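Local structure of major capsid protein (Paramecium bursaria Chlorella virus 1, 5TIP) at residues A[222-236]-A[412-426]. The protein forms glycosylated trimeric capsomers that self-assemble, with penton and minor capsid proteins, into the large icosahedral shell of this chlorovirus. Numbering follows the deposited sequence.
Sequences PHEYLIEQLQFTGSE and ALNIYAKNYNVLRIM
Gln229 OE1 is gripped by two amides of the facing strand and by a bridging water. Asn419 ND2 reaches it at 3.0 Å in the carbonyl plane, on a lone pair, whereas Asn421 ND2, also 3.0 Å away, comes from above that plane. Asn419 CG sits between its own backbone N and carbonyl carbon (chi1 66°), which carries the amide over to Gln229; the second N-H of ND2 meets Tyr420 O, and OD1 takes the water and a weak bond from Gln231 NE2, whose stronger partner is Asn255 O. The two ND2 bonds settle which way the Asn419 amide is turned; Gln229 NE2 goes to Ile104 O.

On the other face Lys418, bent along its chain, crosses Glu228 at about a right angle and puts NZ 2.9 Å from OE1, on the anti lone pair. Tyr420 runs alongside Glu228, ring and carboxylate planes 88° apart; Lys259 and Arg362 add further salt bridges, probably stabilising the buried negative charge. Near the end of 412-426, Arg424 NE meets Glu224 OE2 at 2.8 Å, in the guanidinium plane, and Tyr16 of the third subunit binds both side chains.

Beyond Gln231 the pairing breaks. The Phe232 and Tyr416 rings are nearly parallel but slid apart, barely overlapping, centroids 4.8 Å apart, while water joins Thr233 N to Ile415 O; pairing resumes, shifted by one residue, at Glu236 and Leu413. Along its other edge, 412-426 is hydrogen-bonded to 257-266; the interrupted antiparallel pair thus belongs to a sheet of the C-terminal jelly roll in the double jelly-roll major capsid protein.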
ATOM      1  N   PRO A 222      -3.870 -32.530  21.069  1.00 40.68           N
ATOM      2  CA  PRO A 222      -2.486 -32.258  20.680  1.00 39.31           C
ATOM      3  C   PRO A 222      -2.512 -31.208  19.568  1.00 35.39           C
ATOM      4  O   PRO A 222      -3.421 -31.228  18.739  1.00 36.63           O
ATOM      5  CB  PRO A 222      -2.010 -33.601  20.130  1.00 40.12           C
ATOM      6  CG  PRO A 222      -3.250 -34.246  19.612  1.00 40.46           C
ATOM      7  CD  PRO A 222      -4.357 -33.813  20.531  1.00 40.94           C
ATOM      8  N   HIS A 223      -1.535 -30.309  19.553  1.00 30.36           N
ATOM      9  CA  HIS A 223      -1.477 -29.246  18.565  1.00 29.56           C
ATOM     10  C   HIS A 223      -0.174 -29.328  17.786  1.00 30.26           C
ATOM     11  O   HIS A 223       0.868 -29.711  18.322  1.00 33.74           O
ATOM     12  CB  HIS A 223      -1.604 -27.866  19.225  1.00 33.54           C
ATOM     13  CG  HIS A 223      -2.822 -27.717  20.083  1.00 36.81           C
ATOM     14  ND1 HIS A 223      -4.100 -27.708  19.567  1.00 37.40           N
ATOM     15  CD2 HIS A 223      -2.956 -27.571  21.422  1.00 37.46           C
ATOM     16  CE1 HIS A 223      -4.968 -27.563  20.552  1.00 38.12           C
ATOM     17  NE2 HIS A 223      -4.300 -27.477  21.688  1.00 37.14           N
ATOM     18  N   GLU A 224      -0.248 -28.966  16.506  1.00 28.87           N
ATOM     19  CA  GLU A 224       0.925 -28.842  15.650  1.00 29.67           C
ATOM     20  C   GLU A 224       0.852 -27.510  14.925  1.00 26.81           C
ATOM     21  O   GLU A 224      -0.097 -27.261  14.175  1.00 29.01           O
ATOM     22  CB  GLU A 224       1.016 -29.996  14.646  1.00 37.43           C
ATOM     23  CG  GLU A 224       1.521 -31.300  15.239  1.00 44.59           C
ATOM     24  CD  GLU A 224       1.795 -32.351  14.181  1.00 48.55           C
ATOM     25  OE1 GLU A 224       1.028 -32.422  13.196  1.00 50.21           O
ATOM     26  OE2 GLU A 224       2.789 -33.093  14.324  1.00 49.42           O
ATOM     27  N   TYR A 225       1.844 -26.658  15.154  1.00 25.90           N
ATOM     28  CA  TYR A 225       1.918 -25.342  14.536  1.00 22.40           C
ATOM     29  C   TYR A 225       3.102 -25.298  13.581  1.00 24.58           C
ATOM     30  O   TYR A 225       4.220 -25.666  13.957  1.00 27.10           O
ATOM     31  CB  TYR A 225       2.059 -24.245  15.596  1.00 23.03           C
ATOM     32  CG  TYR A 225       0.837 -24.050  16.465  1.00 25.28           C
ATOM     33  CD1 TYR A 225       0.649 -24.807  17.616  1.00 25.64           C
ATOM     34  CD2 TYR A 225      -0.117 -23.091  16.150  1.00 24.14           C
ATOM     35  CE1 TYR A 225      -0.462 -24.625  18.416  1.00 24.00           C
ATOM     36  CE2 TYR A 225      -1.230 -22.903  16.944  1.00 23.42           C
ATOM     37  CZ  TYR A 225      -1.398 -23.671  18.075  1.00 24.07           C
ATOM     38  OH  TYR A 225      -2.506 -23.481  18.866  1.00 27.63           O
ATOM     39  N   LEU A 226       2.856 -24.852  12.354  1.00 27.61           N
ATOM     40  CA  LEU A 226       3.926 -24.622  11.387  1.00 28.45           C
ATOM     41  C   LEU A 226       4.425 -23.201  11.605  1.00 30.80           C
ATOM     42  O   LEU A 226       3.767 -22.233  11.218  1.00 35.82           O
ATOM     43  CB  LEU A 226       3.433 -24.835   9.960  1.00 27.12           C
ATOM     44  CG  LEU A 226       4.483 -24.700   8.853  1.00 25.27           C
ATOM     45  CD1 LEU A 226       5.586 -25.734   9.017  1.00 23.98           C
ATOM     46  CD2 LEU A 226       3.840 -24.806   7.478  1.00 27.73           C
ATOM     47  N   ILE A 227       5.587 -23.075  12.236  1.00 29.57           N
ATOM     48  CA  ILE A 227       6.108 -21.783  12.653  1.00 27.96           C
ATOM     49  C   ILE A 227       7.309 -21.418  11.789  1.00 26.82           C
ATOM     50  O   ILE A 227       7.816 -22.223  11.007  1.00 28.70           O
ATOM     51  CB  ILE A 227       6.482 -21.768  14.149  1.00 27.31           C
ATOM     52  CG1 ILE A 227       7.771 -22.557  14.386  1.00 27.85           C
ATOM     53  CG2 ILE A 227       5.350 -22.336  14.986  1.00 28.18           C
ATOM     54  CD1 ILE A 227       8.298 -22.453  15.799  1.00 28.04           C
ATOM     55  N   GLU A 228       7.768 -20.181  11.944  1.00 27.88           N
ATOM     56  CA  GLU A 228       8.947 -19.688  11.257  1.00 25.10           C
ATOM     57  C   GLU A 228      10.011 -19.324  12.282  1.00 25.22           C
ATOM     58  O   GLU A 228       9.701 -18.913  13.404  1.00 26.90           O
ATOM     59  CB  GLU A 228       8.612 -18.476  10.383  1.00 25.63           C
ATOM     60  CG  GLU A 228       7.664 -18.809   9.246  1.00 31.07           C
ATOM     61  CD  GLU A 228       7.365 -17.620   8.356  1.00 36.04           C
ATOM     62  OE1 GLU A 228       8.058 -16.590   8.484  1.00 38.20           O
ATOM     63  OE2 GLU A 228       6.428 -17.715   7.534  1.00 35.46           O
ATOM     64  N   GLN A 229      11.269 -19.481  11.885  1.00 26.24           N
ATOM     65  CA  GLN A 229      12.404 -19.181  12.740  1.00 22.04           C
ATOM     66  C   GLN A 229      13.396 -18.319  11.978  1.00 18.70           C
ATOM     67  O   GLN A 229      13.425 -18.308  10.746  1.00 24.60           O
ATOM     68  CB  GLN A 229      13.107 -20.456  13.216  1.00 22.82           C
ATOM     69  CG  GLN A 229      12.270 -21.360  14.088  1.00 23.13           C
ATOM     70  CD  GLN A 229      13.001 -22.638  14.433  1.00 26.40           C
ATOM     71  OE1 GLN A 229      13.356 -23.420  13.551  1.00 28.47           O
ATOM     72  NE2 GLN A 229      13.247 -22.850  15.718  1.00 28.49           N
ATOM     73  N   LEU A 230      14.215 -17.594  12.729  1.00 20.09           N
ATOM     74  CA  LEU A 230      15.314 -16.831  12.164  1.00 21.29           C
ATOM     75  C   LEU A 230      16.623 -17.550  12.452  1.00 22.49           C
ATOM     76  O   LEU A 230      16.836 -18.052  13.561  1.00 23.09           O
ATOM     77  CB  LEU A 230      15.359 -15.411  12.734  1.00 20.76           C
ATOM     78  CG  LEU A 230      16.521 -14.558  12.219  1.00 19.02           C
ATOM     79  CD1 LEU A 230      16.304 -14.164  10.764  1.00 18.70           C
ATOM     80  CD2 LEU A 230      16.731 -13.332  13.092  1.00 19.07           C
ATOM     81  N   GLN A 231      17.493 -17.608  11.452  1.00 22.11           N
ATOM     82  CA  GLN A 231      18.822 -18.177  11.606  1.00 23.90           C
ATOM     83  C   GLN A 231      19.847 -17.081  11.380  1.00 25.25           C
ATOM     84  O   GLN A 231      19.759 -16.332  10.401  1.00 25.58           O
ATOM     85  CB  GLN A 231      19.057 -19.340  10.640  1.00 27.17           C
ATOM     86  CG  GLN A 231      18.100 -20.502  10.832  1.00 31.74           C
ATOM     87  CD  GLN A 231      18.395 -21.662   9.902  1.00 31.93           C
ATOM     88  OE1 GLN A 231      19.413 -22.339  10.040  1.00 34.55           O
ATOM     89  NE2 GLN A 231      17.505 -21.895   8.946  1.00 31.21           N
ATOM     90  N   PHE A 232      20.809 -16.987  12.292  1.00 26.18           N
ATOM     91  CA  PHE A 232      21.878 -16.000  12.193  1.00 27.12           C
ATOM     92  C   PHE A 232      23.032 -16.493  13.047  1.00 32.54           C
ATOM     93  O   PHE A 232      22.886 -16.628  14.266  1.00 37.39           O
ATOM     94  CB  PHE A 232      21.396 -14.624  12.656  1.00 26.51           C
ATOM     95  CG  PHE A 232      22.474 -13.579  12.682  1.00 26.73           C
ATOM     96  CD1 PHE A 232      22.976 -13.051  11.506  1.00 26.32           C
ATOM     97  CD2 PHE A 232      22.979 -13.121  13.886  1.00 25.53           C
ATOM     98  CE1 PHE A 232      23.965 -12.088  11.531  1.00 24.91           C
ATOM     99  CE2 PHE A 232      23.968 -12.161  13.918  1.00 26.82           C
ATOM    100  CZ  PHE A 232      24.462 -11.642  12.738  1.00 25.70           C
ATOM    101  N   THR A 233      24.168 -16.773  12.412  1.00 32.53           N
ATOM    102  CA  THR A 233      25.321 -17.349  13.089  1.00 34.39           C
ATOM    103  C   THR A 233      26.378 -16.311  13.445  1.00 38.39           C
ATOM    104  O   THR A 233      27.481 -16.683  13.857  1.00 41.47           O
ATOM    105  CB  THR A 233      25.942 -18.448  12.227  1.00 36.59           C
ATOM    106  OG1 THR A 233      26.436 -17.878  11.008  1.00 38.69           O
ATOM    107  CG2 THR A 233      24.904 -19.509  11.896  1.00 35.90           C
ATOM    108  N   GLY A 234      26.071 -15.031  13.303  1.00 35.59           N
ATOM    109  CA  GLY A 234      27.038 -13.988  13.564  1.00 34.20           C
ATOM    110  C   GLY A 234      27.508 -13.314  12.285  1.00 34.80           C
ATOM    111  O   GLY A 234      27.330 -13.817  11.171  1.00 36.10           O
ATOM    112  N   SER A 235      28.118 -12.147  12.461  1.00 33.07           N
ATOM    113  CA  SER A 235      28.595 -11.370  11.327  1.00 33.66           C
ATOM    114  C   SER A 235      29.793 -12.044  10.672  1.00 35.96           C
ATOM    115  O   SER A 235      30.648 -12.624  11.347  1.00 39.93           O
ATOM    116  CB  SER A 235      28.980  -9.961  11.780  1.00 34.56           C
ATOM    117  OG  SER A 235      27.894  -9.307  12.414  1.00 36.47           O
ATOM    118  N   GLU A 236      29.875 -11.854   9.359  1.00 36.34           N
ATOM    119  CA  GLU A 236      30.979 -12.332   8.543  1.00 35.44           C
ATOM    120  C   GLU A 236      31.856 -11.109   8.258  1.00 35.42           C
ATOM    121  O   GLU A 236      31.376  -9.973   8.281  1.00 40.15           O
ATOM    122  CB  GLU A 236      30.467 -12.940   7.239  1.00 33.55           C
ATOM    123  CG  GLU A 236      29.632 -14.196   7.426  1.00 35.86           C
ATOM    124  CD  GLU A 236      30.382 -15.292   8.157  1.00 42.77           C
ATOM    125  OE1 GLU A 236      31.588 -15.473   7.886  1.00 43.72           O
ATOM    126  OE2 GLU A 236      29.766 -15.973   9.004  1.00 46.61           O
ATOM    127  N   ALA A 412      31.143  -5.719   8.201  1.00 30.54           N
ATOM    128  CA  ALA A 412      30.294  -6.684   8.891  1.00 28.05           C
ATOM    129  C   ALA A 412      29.244  -7.193   7.910  1.00 29.51           C
ATOM    130  O   ALA A 412      28.347  -6.446   7.507  1.00 35.98           O
ATOM    131  CB  ALA A 412      29.645  -6.057  10.122  1.00 26.07           C
ATOM    132  N   LEU A 413      29.360  -8.462   7.527  1.00 26.66           N
ATOM    133  CA  LEU A 413      28.407  -9.111   6.633  1.00 27.11           C
ATOM    134  C   LEU A 413      27.448  -9.942   7.478  1.00 27.25           C
ATOM    135  O   LEU A 413      27.848 -10.946   8.077  1.00 31.14           O
ATOM    136  CB  LEU A 413      29.127  -9.977   5.600  1.00 26.71           C
ATOM    137  CG  LEU A 413      28.259 -10.934   4.779  1.00 29.25           C
ATOM    138  CD1 LEU A 413      27.208 -10.168   3.991  1.00 31.47           C
ATOM    139  CD2 LEU A 413      29.115 -11.780   3.846  1.00 27.75           C
ATOM    140  N   ASN A 414      26.188  -9.521   7.528  1.00 25.68           N
ATOM    141  CA  ASN A 414      25.150 -10.221   8.272  1.00 26.81           C
ATOM    142  C   ASN A 414      24.264 -10.973   7.288  1.00 27.41           C
ATOM    143  O   ASN A 414      23.633 -10.357   6.426  1.00 28.76           O
ATOM    144  CB  ASN A 414      24.316  -9.243   9.098  1.00 28.39           C
ATOM    145  CG  ASN A 414      25.158  -8.401  10.033  1.00 29.75           C
ATOM    146  OD1 ASN A 414      25.587  -8.865  11.088  1.00 30.02           O
ATOM    147  ND2 ASN A 414      25.393  -7.152   9.652  1.00 30.54           N
ATOM    148  N   ILE A 415      24.217 -12.296   7.417  1.00 26.25           N
ATOM    149  CA  ILE A 415      23.416 -13.146   6.544  1.00 24.43           C
ATOM    150  C   ILE A 415      22.312 -13.774   7.381  1.00 26.16           C
ATOM    151  O   ILE A 415      22.586 -14.420   8.401  1.00 27.77           O
ATOM    152  CB  ILE A 415      24.269 -14.221   5.856  1.00 23.91           C
ATOM    153  CG1 ILE A 415      25.456 -13.577   5.139  1.00 23.45           C
ATOM    154  CG2 ILE A 415      23.428 -15.018   4.872  1.00 22.52           C
ATOM    155  CD1 ILE A 415      26.407 -14.573   4.524  1.00 25.61           C
ATOM    156  N   TYR A 416      21.067 -13.586   6.953  1.00 25.43           N
ATOM    157  CA  TYR A 416      19.905 -14.098   7.661  1.00 22.53           C
ATOM    158  C   TYR A 416      19.188 -15.138   6.813  1.00 25.38           C
ATOM    159  O   TYR A 416      19.201 -15.078   5.580  1.00 26.65           O
ATOM    160  CB  TYR A 416      18.935 -12.969   8.027  1.00 21.35           C
ATOM    161  CG  TYR A 416      19.546 -11.914   8.917  1.00 22.73           C
ATOM    162  CD1 TYR A 416      19.632 -12.102  10.290  1.00 22.26           C
ATOM    163  CD2 TYR A 416      20.048 -10.736   8.384  1.00 23.04           C
ATOM    164  CE1 TYR A 416      20.193 -11.143  11.108  1.00 23.36           C
ATOM    165  CE2 TYR A 416      20.613  -9.771   9.194  1.00 24.07           C
ATOM    166  CZ  TYR A 416      20.682  -9.981  10.555  1.00 25.54           C
ATOM    167  OH  TYR A 416      21.244  -9.026  11.368  1.00 29.70           O
ATOM    168  N   ALA A 417      18.561 -16.094   7.491  1.00 24.69           N
ATOM    169  CA  ALA A 417      17.756 -17.114   6.838  1.00 24.17           C
ATOM    170  C   ALA A 417      16.477 -17.312   7.633  1.00 22.28           C
ATOM    171  O   ALA A 417      16.519 -17.433   8.861  1.00 21.72           O
ATOM    172  CB  ALA A 417      18.520 -18.438   6.722  1.00 25.75           C
ATOM    173  N   LYS A 418      15.350 -17.356   6.928  1.00 20.46           N
ATOM    174  CA  LYS A 418      14.049 -17.587   7.542  1.00 22.56           C
ATOM    175  C   LYS A 418      13.614 -18.990   7.143  1.00 22.52           C
ATOM    176  O   LYS A 418      13.446 -19.281   5.967  1.00 24.98           O
ATOM    177  CB  LYS A 418      13.024 -16.551   7.083  1.00 23.74           C
ATOM    178  CG  LYS A 418      11.911 -16.296   8.088  1.00 24.34           C
ATOM    179  CD  LYS A 418      12.465 -15.758   9.397  1.00 26.42           C
ATOM    180  CE  LYS A 418      11.498 -14.809  10.078  1.00 29.75           C
ATOM    181  NZ  LYS A 418      10.120 -15.356  10.165  1.00 33.39           N
ATOM    182  N   ASN A 419      13.422 -19.849   8.132  1.00 23.36           N
ATOM    183  CA  ASN A 419      13.071 -21.239   7.885  1.00 22.11           C
ATOM    184  C   ASN A 419      11.756 -21.574   8.574  1.00 24.85           C
ATOM    185  O   ASN A 419      11.248 -20.820   9.406  1.00 25.17           O
ATOM    186  CB  ASN A 419      14.176 -22.183   8.374  1.00 21.23           C
ATOM    187  CG  ASN A 419      14.333 -22.165   9.880  1.00 27.08           C
ATOM    188  OD1 ASN A 419      15.088 -21.362  10.425  1.00 30.45           O
ATOM    189  ND2 ASN A 419      13.623 -23.056  10.563  1.00 29.49           N
ATOM    190  N   TYR A 420      11.208 -22.729   8.212  1.00 23.16           N
ATOM    191  CA  TYR A 420      10.021 -23.269   8.854  1.00 19.82           C
ATOM    192  C   TYR A 420      10.406 -24.348   9.857  1.00 22.09           C
ATOM    193  O   TYR A 420      11.442 -25.004   9.729  1.00 22.79           O
ATOM    194  CB  TYR A 420       9.048 -23.850   7.824  1.00 20.08           C
ATOM    195  CG  TYR A 420       8.214 -22.817   7.103  1.00 21.26           C
ATOM    196  CD1 TYR A 420       7.187 -22.150   7.755  1.00 20.87           C
ATOM    197  CD2 TYR A 420       8.446 -22.515   5.768  1.00 20.73           C
ATOM    198  CE1 TYR A 420       6.417 -21.209   7.101  1.00 21.08           C
ATOM    199  CE2 TYR A 420       7.678 -21.576   5.105  1.00 20.04           C
ATOM    200  CZ  TYR A 420       6.670 -20.923   5.778  1.00 22.11           C
ATOM    201  OH  TYR A 420       5.905 -19.985   5.125  1.00 26.47           O
ATOM    202  N   ASN A 421       9.557 -24.517  10.866  1.00 18.95           N
ATOM    203  CA  ASN A 421       9.708 -25.592  11.831  1.00 19.36           C
ATOM    204  C   ASN A 421       8.323 -25.925  12.365  1.00 24.13           C
ATOM    205  O   ASN A 421       7.351 -25.212  12.106  1.00 26.18           O
ATOM    206  CB  ASN A 421      10.675 -25.208  12.956  1.00 21.67           C
ATOM    207  CG  ASN A 421      11.325 -26.415  13.606  1.00 27.43           C
ATOM    208  OD1 ASN A 421      10.695 -27.459  13.776  1.00 28.73           O
ATOM    209  ND2 ASN A 421      12.597 -26.281  13.962  1.00 24.54           N
ATOM    210  N   VAL A 422       8.234 -27.019  13.113  1.00 23.07           N
ATOM    211  CA  VAL A 422       6.965 -27.498  13.642  1.00 25.17           C
ATOM    212  C   VAL A 422       7.029 -27.468  15.160  1.00 26.80           C
ATOM    213  O   VAL A 422       7.940 -28.048  15.761  1.00 28.34           O
ATOM    214  CB  VAL A 422       6.629 -28.912  13.134  1.00 25.15           C
ATOM    215  CG1 VAL A 422       5.323 -29.394  13.744  1.00 25.65           C
ATOM    216  CG2 VAL A 422       6.543 -28.923  11.617  1.00 23.42           C
ATOM    217  N   LEU A 423       6.066 -26.786  15.773  1.00 28.07           N
ATOM    218  CA  LEU A 423       5.941 -26.720  17.224  1.00 24.28           C
ATOM    219  C   LEU A 423       4.783 -27.617  17.643  1.00 22.10           C
ATOM    220  O   LEU A 423       3.616 -27.294  17.394  1.00 23.15           O
ATOM    221  CB  LEU A 423       5.724 -25.280  17.683  1.00 24.13           C
ATOM    222  CG  LEU A 423       5.462 -25.052  19.174  1.00 27.08           C
ATOM    223  CD1 LEU A 423       6.675 -25.442  20.000  1.00 28.59           C
ATOM    224  CD2 LEU A 423       5.076 -23.605  19.436  1.00 28.61           C
ATOM    225  N   ARG A 424       5.102 -28.741  18.276  1.00 24.74           N
ATOM    226  CA  ARG A 424       4.103 -29.678  18.765  1.00 27.68           C
ATOM    227  C   ARG A 424       3.821 -29.384  20.231  1.00 27.79           C
ATOM    228  O   ARG A 424       4.752 -29.211  21.023  1.00 25.73           O
ATOM    229  CB  ARG A 424       4.566 -31.126  18.606  1.00 28.05           C
ATOM    230  CG  ARG A 424       4.838 -31.555  17.179  1.00 30.57           C
ATOM    231  CD  ARG A 424       4.862 -33.069  17.079  1.00 32.99           C
ATOM    232  NE  ARG A 424       5.202 -33.529  15.737  1.00 39.26           N
ATOM    233  CZ  ARG A 424       6.396 -34.002  15.396  1.00 43.51           C
ATOM    234  NH1 ARG A 424       7.360 -34.082  16.302  1.00 42.91           N
ATOM    235  NH2 ARG A 424       6.622 -34.401  14.152  1.00 45.28           N
ATOM    236  N   ILE A 425       2.541 -29.329  20.585  1.00 26.88           N
ATOM    237  CA  ILE A 425       2.113 -29.030  21.945  1.00 24.17           C
ATOM    238  C   ILE A 425       1.161 -30.128  22.390  1.00 25.53           C
ATOM    239  O   ILE A 425       0.103 -30.324  21.780  1.00 25.82           O
ATOM    240  CB  ILE A 425       1.444 -27.648  22.045  1.00 25.20           C
ATOM    241  CG1 ILE A 425       2.452 -26.555  21.683  1.00 22.36           C
ATOM    242  CG2 ILE A 425       0.885 -27.428  23.436  1.00 27.81           C
ATOM    243  CD1 ILE A 425       1.883 -25.165  21.690  1.00 24.10           C
ATOM    244  N   MET A 426       1.534 -30.840  23.451  1.00 28.67           N
ATOM    245  CA  MET A 426       0.745 -31.959  23.940  1.00 35.72           C
ATOM    246  C   MET A 426       1.115 -32.214  25.393  1.00 33.71           C
ATOM    247  O   MET A 426       2.272 -32.049  25.789  1.00 33.35           O
ATOM    248  CB  MET A 426       0.975 -33.219  23.096  1.00 46.42           C
ATOM    249  CG  MET A 426       0.065 -34.387  23.444  1.00 57.13           C
ATOM    250  SD  MET A 426       0.474 -35.908  22.563  1.00 66.62           S
ATOM    251  CE  MET A 426       1.926 -36.443  23.466  1.00 67.56           C
TER
HETATM  252  O   HOH W   1      16.357 -22.532  12.792  1.00 36.47           O
HETATM  253  O   HOH W   2      24.366 -15.921   9.582  1.00 43.94           O